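Side-chain contacts in recombination protein uvsY (Enterobacteria phage T4, PDB 4ZWS), which promotes assembly of the UvsX recombinase on single-stranded DNA and helps it displace the bound protein gp32 during phage recombination and DNA synthesis: residues 38-41 with 42-46; 95-98 with 99-103; 123-126 with 127-130. One frame throughout, in Å; residues are numbered along the deposited sequence.

Contact 1 (38-41 with 42-46); sequences KHSS and IKKEM
His39 and Lys43 meet one turn apart on the long helix 21-64, which runs alongside helix 91-135 in this all-helical subunit of a heptameric alpha barrel. The backbone supplies the regular i to i+4 hydrogen bonds: Ile42 N gives to Lys38 O at 2.9 Å, and Lys43, Lys44 and Glu45 bond in the same way to His39, Ser40 and Ser41.

The packing divides between two faces. With CG1 of Ile42 anti to its carbonyl carbon (chi1 -66°), the branch runs back along the helix and lies over the Lys38 carbonyl. A beta-branched, wholly apolar residue suits this buried place, where Ile42 also packs on Cys110 and Trp103 of helix 91-135. The imidazole of His39, by contrast, is met by the aliphatic part of a lysine: Lys43 bends at chi3 (-59°), which brings its CE to 4.0 Å from His39 ND1 in an oblique approach. His39 is itself packed against Leu107 and Ser111 of helix 91-135, and its ring makes an edge-to-face contact with Phe133 of a neighbouring subunit; Met130 of that same subunit packs on Lys43.

Charged ends mostly turn to partners beyond the turn. Lys38 makes a salt bridge to Glu9 and a cation-pi contact with Trp35, while Glu45 pairs with Arg48. On the more exposed side, long Lys44 folds back over the small Ser40 and Ser41, its NZ stopping 4.0 Å from Ser40 OG.

Contact 2 (95-98 with 99-103); sequences KVDT and SLQYW
Ser99 reaches back to Val96 in the closely bonded part of this helical turn, where two donors share one carbonyl oxygen. Its OG stands between its own backbone N and carbonyl carbon (chi1 57°), a setting that turns the hydroxyl toward the preceding turn, where it donates to Val96 O at 2.6 Å. Leu100 N gives to the same oxygen at 3.1 Å, so Val96 O is gripped twice, both donors coming from one face of its plane; the hydroxyl lies well above that plane, 39° out of it. A serine suits the place because its short side chain can return to the helix backbone. Beside it, buried Leu100 packs on Glu50 of helix 21-64, while its CD2 lies 4.0 Å from Asp97 OD1.

The ends of Asp97 and exposed Gln101 meet more loosely, passing at a slant with Asp97 OD2 4.0 Å from Gln101 CG. The carboxylate has its main partner in Lys53, through a salt bridge from OD1, while OD2 has a long, weak ion pair with Lys54 of another subunit. The methylenes of Gln101 suit it to packing, with Thr98, on Leu47 of that same subunit, and Thr98 OG1 bonds to Leu94 O. A hydroxyl returned to the carbonyl three residues earlier, which then accepts both it and a backbone N-H, is the familiar intrahelical serine bond, set here in helix 91-135 between its partner helix and a neighbouring subunit.

Contact 3 (123-126 with 127-130); sequences AIKH and IQDM
Two different first torsions bring Lys125 and Asp129 together. The lysine sends CG away from its backbone N (chi1 179°) and then bends at chi2 (53°), while the aspartate holds CG beside its own N (chi1 -72°), which leans the carboxylate back toward the preceding turn. The result is an i to i+4 salt bridge on helix 91-135, near the C-terminal end of this long helix of the alpha barrel. Lys125 NZ lies 3.2 Å from Asp129 OD1, a weak hydrogen bond within the ion pair, and CE is equally near that oxygen. A lysine is long enough to span the turn and a short aspartate sits close to the backbone, a pairing suited to the exposed side.

Gln128 crosses Lys125 at about a right angle, its amide oxygen OE1 3.8 Å from Lys125 CD, and runs beside Ile124 in the same direction. Ile124 and Gln128 both touch Leu21 of helix 21-64, the isoleucine being fully apolar and the glutamine able to offer its methylenes.

Ala123, Ile127 and Met130 are buried. Ile127 folds back over the turn, its CG1 lying over the Ala123 carbonyl, and small Ala123 shares with it a patch against Ala25 of a neighbouring subunit. Met130 packs on Gln128 of that same subunit; within its own helix, its extended chain reaches back along His126, placing the terminal CE 4.2 Å from His126 CB.

In the fold
Contacts 1 and 2 lie on the two long helices that run side by side: their centres are 13 Å apart and they touch directly. Trp103 joins helix 21-64 to helix 91-135 in two ways: its backbone O meets Ile42 CG2 at 3.4 Å, and its indole meets Glu45, with Glu45 CG 3.6 Å from Trp103 CZ2. Contact 3 sits farther along helix 91-135, its centre about 41 Å from that of contact 2 and 33 Å from that of contact 1, with no touch to either. Contact 1 meets one neighbouring subunit, contacts 2 and 3 another, spreading that second interface along helix 91-135 of the one chain.

Contact 1 (38-41 with 42-46)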
loop_
_atom_site.group_PDB
_atom_site.type_symbol
_atom_site.label_atom_id
_atom_site.label_comp_id
_atom_site.label_asym_id
_atom_site.label_seq_id
_atom_site.Cartn_x
_atom_site.Cartn_y
_atom_site.Cartn_z
ATOM N N LYS A 38 1.419 -14.744 -23.790
ATOM C CA LYS A 38 2.500 -13.811 -24.083
ATOM C C LYS A 38 3.252 -13.520 -22.790
ATOM O O LYS A 38 4.464 -13.686 -22.721
ATOM C CB LYS A 38 1.969 -12.513 -24.686
ATOM C CG LYS A 38 1.567 -12.607 -26.134
ATOM C CD LYS A 38 0.961 -11.294 -26.606
ATOM C CE LYS A 38 0.969 -11.164 -28.123
ATOM N NZ LYS A 38 0.267 -12.277 -28.820
ATOM N N HIS A 39 2.497 -13.137 -21.765
ATOM C CA HIS A 39 3.006 -12.772 -20.442
ATOM C C HIS A 39 3.846 -13.908 -19.863
ATOM O O HIS A 39 4.946 -13.708 -19.364
ATOM C CB HIS A 39 1.812 -12.425 -19.546
ATOM C CG HIS A 39 2.170 -11.912 -18.186
ATOM N ND1 HIS A 39 2.409 -12.741 -17.111
ATOM C CD2 HIS A 39 2.283 -10.647 -17.713
ATOM C CE1 HIS A 39 2.671 -12.011 -16.043
ATOM N NE2 HIS A 39 2.602 -10.736 -16.381
ATOM N N SER A 40 3.328 -15.114 -19.990
ATOM C CA SER A 40 3.976 -16.305 -19.480
ATOM C C SER A 40 5.310 -16.524 -20.205
ATOM O O SER A 40 6.319 -16.870 -19.584
ATOM C CB SER A 40 3.046 -17.495 -19.647
ATOM O OG SER A 40 3.535 -18.609 -18.957
ATOM N N SER A 41 5.297 -16.361 -21.528
ATOM C CA SER A 41 6.507 -16.510 -22.336
ATOM C C SER A 41 7.574 -15.486 -22.001
ATOM O O SER A 41 8.755 -15.807 -21.934
ATOM C CB SER A 41 6.184 -16.365 -23.821
ATOM O OG SER A 41 5.558 -17.527 -24.305
ATOM N N ILE A 42 7.140 -14.254 -21.776
ATOM C CA ILE A 42 8.041 -13.172 -21.448
ATOM C C ILE A 42 8.738 -13.468 -20.119
ATOM O O ILE A 42 9.942 -13.267 -20.013
ATOM C CB ILE A 42 7.289 -11.829 -21.440
ATOM C CG1 ILE A 42 6.830 -11.512 -22.867
ATOM C CG2 ILE A 42 8.152 -10.712 -20.875
ATOM C CD1 ILE A 42 5.852 -10.346 -22.976
ATOM N N LYS A 43 8.010 -13.969 -19.120
ATOM C CA LYS A 43 8.675 -14.346 -17.881
ATOM C C LYS A 43 9.767 -15.390 -18.129
ATOM O O LYS A 43 10.859 -15.307 -17.559
ATOM C CB LYS A 43 7.693 -14.882 -16.829
ATOM C CG LYS A 43 6.931 -13.835 -16.040
ATOM C CD LYS A 43 6.008 -14.466 -14.982
ATOM C CE LYS A 43 4.972 -15.399 -15.587
ATOM N NZ LYS A 43 4.269 -16.223 -14.554
ATOM N N LYS A 44 9.487 -16.360 -18.991
ATOM C CA LYS A 44 10.480 -17.390 -19.293
ATOM C C LYS A 44 11.708 -16.781 -19.959
ATOM O O LYS A 44 12.837 -17.101 -19.607
ATOM C CB LYS A 44 9.898 -18.482 -20.189
ATOM C CG LYS A 44 8.947 -19.426 -19.477
ATOM C CD LYS A 44 8.728 -20.719 -20.272
ATOM C CE LYS A 44 7.257 -21.162 -20.275
ATOM N NZ LYS A 44 6.396 -20.351 -21.203
ATOM N N GLU A 45 11.476 -15.877 -20.901
ATOM C CA GLU A 45 12.561 -15.217 -21.599
ATOM C C GLU A 45 13.442 -14.372 -20.664
ATOM O O GLU A 45 14.669 -14.418 -20.747
ATOM C CB GLU A 45 12.000 -14.339 -22.720
ATOM C CG GLU A 45 13.078 -13.635 -23.529
ATOM C CD GLU A 45 13.983 -14.602 -24.289
ATOM O OE1 GLU A 45 13.610 -15.785 -24.445
ATOM O OE2 GLU A 45 15.086 -14.188 -24.708
ATOM N N MET A 46 12.821 -13.635 -19.754
ATOM C CA MET A 46 13.559 -12.788 -18.817
ATOM C C MET A 46 14.442 -13.582 -17.869
ATOM O O MET A 46 15.533 -13.163 -17.474
ATOM C CB MET A 46 12.584 -11.941 -17.997
ATOM C CG MET A 46 11.785 -10.955 -18.806
ATOM S SD MET A 46 10.810 -9.893 -17.743
ATOM C CE MET A 46 12.073 -8.843 -17.015
#

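Contact 2 (95-98 with 99-103)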
loop_
_atom_site.group_PDB
_atom_site.type_symbol
_atom_site.label_atom_id
_atom_site.label_comp_id
_atom_site.label_asym_id
_atom_site.label_seq_id
_atom_site.Cartn_x
_atom_site.Cartn_y
_atom_site.Cartn_z
ATOM N N LYS A 95 24.298 -4.057 -22.767
ATOM C CA LYS A 95 23.435 -4.629 -23.785
ATOM C C LYS A 95 22.503 -5.658 -23.177
ATOM O O LYS A 95 21.294 -5.640 -23.428
ATOM C CB LYS A 95 24.264 -5.276 -24.895
ATOM C CG LYS A 95 23.405 -5.958 -25.932
ATOM C CD LYS A 95 24.197 -6.424 -27.113
ATOM C CE LYS A 95 23.264 -6.960 -28.181
ATOM N NZ LYS A 95 24.016 -7.359 -29.397
ATOM N N VAL A 96 23.061 -6.523 -22.337
ATOM C CA VAL A 96 22.275 -7.582 -21.728
ATOM C C VAL A 96 21.261 -6.992 -20.758
ATOM O O VAL A 96 20.133 -7.466 -20.671
ATOM C CB VAL A 96 23.156 -8.603 -20.989
ATOM C CG1 VAL A 96 22.313 -9.772 -20.575
ATOM C CG2 VAL A 96 24.236 -9.095 -21.902
ATOM N N ASP A 97 21.643 -5.941 -20.035
ATOM C CA ASP A 97 20.700 -5.407 -19.072
ATOM C C ASP A 97 19.680 -4.508 -19.706
ATOM O O ASP A 97 18.632 -4.299 -19.128
ATOM C CB ASP A 97 21.418 -4.598 -17.990
ATOM C CG ASP A 97 20.517 -4.287 -16.798
ATOM O OD1 ASP A 97 19.964 -5.230 -16.186
ATOM O OD2 ASP A 97 20.324 -3.079 -16.504
ATOM N N THR A 98 19.868 -4.153 -20.968
ATOM C CA THR A 98 18.866 -3.325 -21.601
ATOM C C THR A 98 17.777 -4.253 -22.098
ATOM O O THR A 98 16.595 -4.023 -21.852
ATOM C CB THR A 98 19.446 -2.475 -22.739
ATOM O OG1 THR A 98 20.424 -1.573 -22.209
ATOM C CG2 THR A 98 18.353 -1.677 -23.406
ATOM N N SER A 99 18.195 -5.306 -22.791
ATOM C CA SER A 99 17.286 -6.348 -23.239
ATOM C C SER A 99 16.413 -6.777 -22.067
ATOM O O SER A 99 15.187 -6.774 -22.191
ATOM C CB SER A 99 18.048 -7.518 -23.855
ATOM O OG SER A 99 18.958 -8.017 -22.915
ATOM N N LEU A 100 17.031 -7.157 -20.946
ATOM C CA LEU A 100 16.245 -7.507 -19.761
ATOM C C LEU A 100 15.180 -6.489 -19.352
ATOM O O LEU A 100 14.014 -6.853 -19.155
ATOM C CB LEU A 100 17.165 -7.718 -18.565
ATOM C CG LEU A 100 16.504 -8.386 -17.360
ATOM C CD1 LEU A 100 15.964 -9.776 -17.623
ATOM C CD2 LEU A 100 17.492 -8.406 -16.237
ATOM N N GLN A 101 15.563 -5.215 -19.308
ATOM C CA GLN A 101 14.651 -4.145 -18.931
ATOM C C GLN A 101 13.556 -3.998 -19.986
ATOM O O GLN A 101 12.389 -3.789 -19.654
ATOM C CB GLN A 101 15.409 -2.845 -18.794
ATOM C CG GLN A 101 16.494 -2.833 -17.733
ATOM C CD GLN A 101 16.017 -2.449 -16.382
ATOM O OE1 GLN A 101 15.504 -3.279 -15.626
ATOM N NE2 GLN A 101 16.205 -1.176 -16.042
ATOM N N TYR A 102 13.948 -4.150 -21.256
ATOM C CA TYR A 102 13.035 -4.034 -22.391
ATOM C C TYR A 102 11.952 -5.090 -22.323
ATOM O O TYR A 102 10.771 -4.797 -22.522
ATOM C CB TYR A 102 13.796 -4.199 -23.700
ATOM C CG TYR A 102 12.973 -3.958 -24.942
ATOM C CD1 TYR A 102 12.488 -5.028 -25.688
ATOM C CD2 TYR A 102 12.643 -2.666 -25.358
ATOM C CE1 TYR A 102 11.718 -4.824 -26.833
ATOM C CE2 TYR A 102 11.881 -2.447 -26.505
ATOM C CZ TYR A 102 11.419 -3.534 -27.235
ATOM O OH TYR A 102 10.662 -3.337 -28.373
ATOM N N TRP A 103 12.368 -6.320 -22.048
ATOM C CA TRP A 103 11.451 -7.426 -21.833
ATOM C C TRP A 103 10.572 -7.176 -20.618
ATOM O O TRP A 103 9.391 -7.525 -20.622
ATOM C CB TRP A 103 12.256 -8.707 -21.751
ATOM C CG TRP A 103 12.600 -9.202 -23.122
ATOM C CD1 TRP A 103 13.759 -8.994 -23.802
ATOM C CD2 TRP A 103 11.874 -10.177 -23.879
ATOM N NE1 TRP A 103 13.742 -9.667 -24.998
ATOM C CE2 TRP A 103 12.604 -10.420 -25.061
ATOM C CE3 TRP A 103 10.656 -10.833 -23.697
ATOM C CZ2 TRP A 103 12.158 -11.292 -26.050
ATOM C CZ3 TRP A 103 10.216 -11.700 -24.683
ATOM C CH2 TRP A 103 10.969 -11.922 -25.843
#

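Contact 3 (123-126 with 127-130)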
loop_
_atom_site.group_PDB
_atom_site.type_symbol
_atom_site.label_atom_id
_atom_site.label_comp_id
_atom_site.label_asym_id
_atom_site.label_seq_id
_atom_site.Cartn_x
_atom_site.Cartn_y
_atom_site.Cartn_z
ATOM N N ALA A 123 -17.390 -4.302 -20.571
ATOM C CA ALA A 123 -17.960 -3.343 -21.511
ATOM C C ALA A 123 -18.972 -4.042 -22.422
ATOM O O ALA A 123 -20.072 -3.538 -22.653
ATOM C CB ALA A 123 -16.878 -2.693 -22.333
ATOM N N ILE A 124 -18.602 -5.214 -22.923
ATOM C CA ILE A 124 -19.482 -5.973 -23.800
ATOM C C ILE A 124 -20.781 -6.353 -23.098
ATOM O O ILE A 124 -21.859 -6.200 -23.666
ATOM C CB ILE A 124 -18.780 -7.240 -24.321
ATOM C CG1 ILE A 124 -17.572 -6.842 -25.177
ATOM C CG2 ILE A 124 -19.751 -8.109 -25.102
ATOM C CD1 ILE A 124 -16.682 -7.989 -25.610
ATOM N N LYS A 125 -20.673 -6.826 -21.859
ATOM C CA LYS A 125 -21.841 -7.174 -21.049
ATOM C C LYS A 125 -22.719 -5.951 -20.810
ATOM O O LYS A 125 -23.937 -6.028 -20.895
ATOM C CB LYS A 125 -21.415 -7.781 -19.710
ATOM C CG LYS A 125 -22.564 -8.156 -18.789
ATOM C CD LYS A 125 -23.542 -9.054 -19.524
ATOM C CE LYS A 125 -24.810 -9.332 -18.727
ATOM N NZ LYS A 125 -25.838 -10.005 -19.581
ATOM N N HIS A 126 -22.087 -4.829 -20.493
ATOM C CA HIS A 126 -22.806 -3.593 -20.221
ATOM C C HIS A 126 -23.618 -3.169 -21.446
ATOM O O HIS A 126 -24.781 -2.783 -21.328
ATOM C CB HIS A 126 -21.822 -2.488 -19.817
ATOM C CG HIS A 126 -21.091 -2.763 -18.532
ATOM N ND1 HIS A 126 -19.951 -2.077 -18.157
ATOM C CD2 HIS A 126 -21.337 -3.650 -17.537
ATOM C CE1 HIS A 126 -19.528 -2.529 -16.990
ATOM N NE2 HIS A 126 -20.350 -3.485 -16.592
ATOM N N ILE A 127 -23.005 -3.275 -22.620
ATOM C CA ILE A 127 -23.642 -2.904 -23.878
ATOM C C ILE A 127 -24.852 -3.803 -24.175
ATOM O O ILE A 127 -25.880 -3.327 -24.659
ATOM C CB ILE A 127 -22.634 -2.943 -25.035
ATOM C CG1 ILE A 127 -21.555 -1.877 -24.811
ATOM C CG2 ILE A 127 -23.332 -2.736 -26.369
ATOM C CD1 ILE A 127 -20.335 -2.010 -25.702
ATOM N N GLN A 128 -24.727 -5.098 -23.886
ATOM C CA GLN A 128 -25.836 -6.036 -24.066
ATOM C C GLN A 128 -27.008 -5.684 -23.148
ATOM O O GLN A 128 -28.164 -5.689 -23.571
ATOM C CB GLN A 128 -25.377 -7.465 -23.792
ATOM C CG GLN A 128 -24.448 -7.998 -24.857
ATOM C CD GLN A 128 -23.736 -9.280 -24.471
ATOM O OE1 GLN A 128 -23.304 -9.451 -23.332
ATOM N NE2 GLN A 128 -23.598 -10.186 -25.431
ATOM N N ASP A 129 -26.698 -5.393 -21.889
ATOM C CA ASP A 129 -27.696 -4.967 -20.913
ATOM C C ASP A 129 -28.424 -3.702 -21.363
ATOM O O ASP A 129 -29.643 -3.585 -21.188
ATOM C CB ASP A 129 -27.046 -4.747 -19.546
ATOM C CG ASP A 129 -26.659 -6.052 -18.875
ATOM O OD1 ASP A 129 -27.099 -7.121 -19.353
ATOM O OD2 ASP A 129 -25.917 -6.014 -17.874
ATOM N N MET A 130 -27.674 -2.771 -21.955
ATOM C CA MET A 130 -28.246 -1.523 -22.449
ATOM C C MET A 130 -29.199 -1.800 -23.611
ATOM O O MET A 130 -30.294 -1.233 -23.690
ATOM C CB MET A 130 -27.140 -0.561 -22.914
ATOM C CG MET A 130 -26.182 -0.069 -21.824
ATOM S SD MET A 130 -24.791 0.914 -22.466
ATOM C CE MET A 130 -23.718 1.003 -21.029
#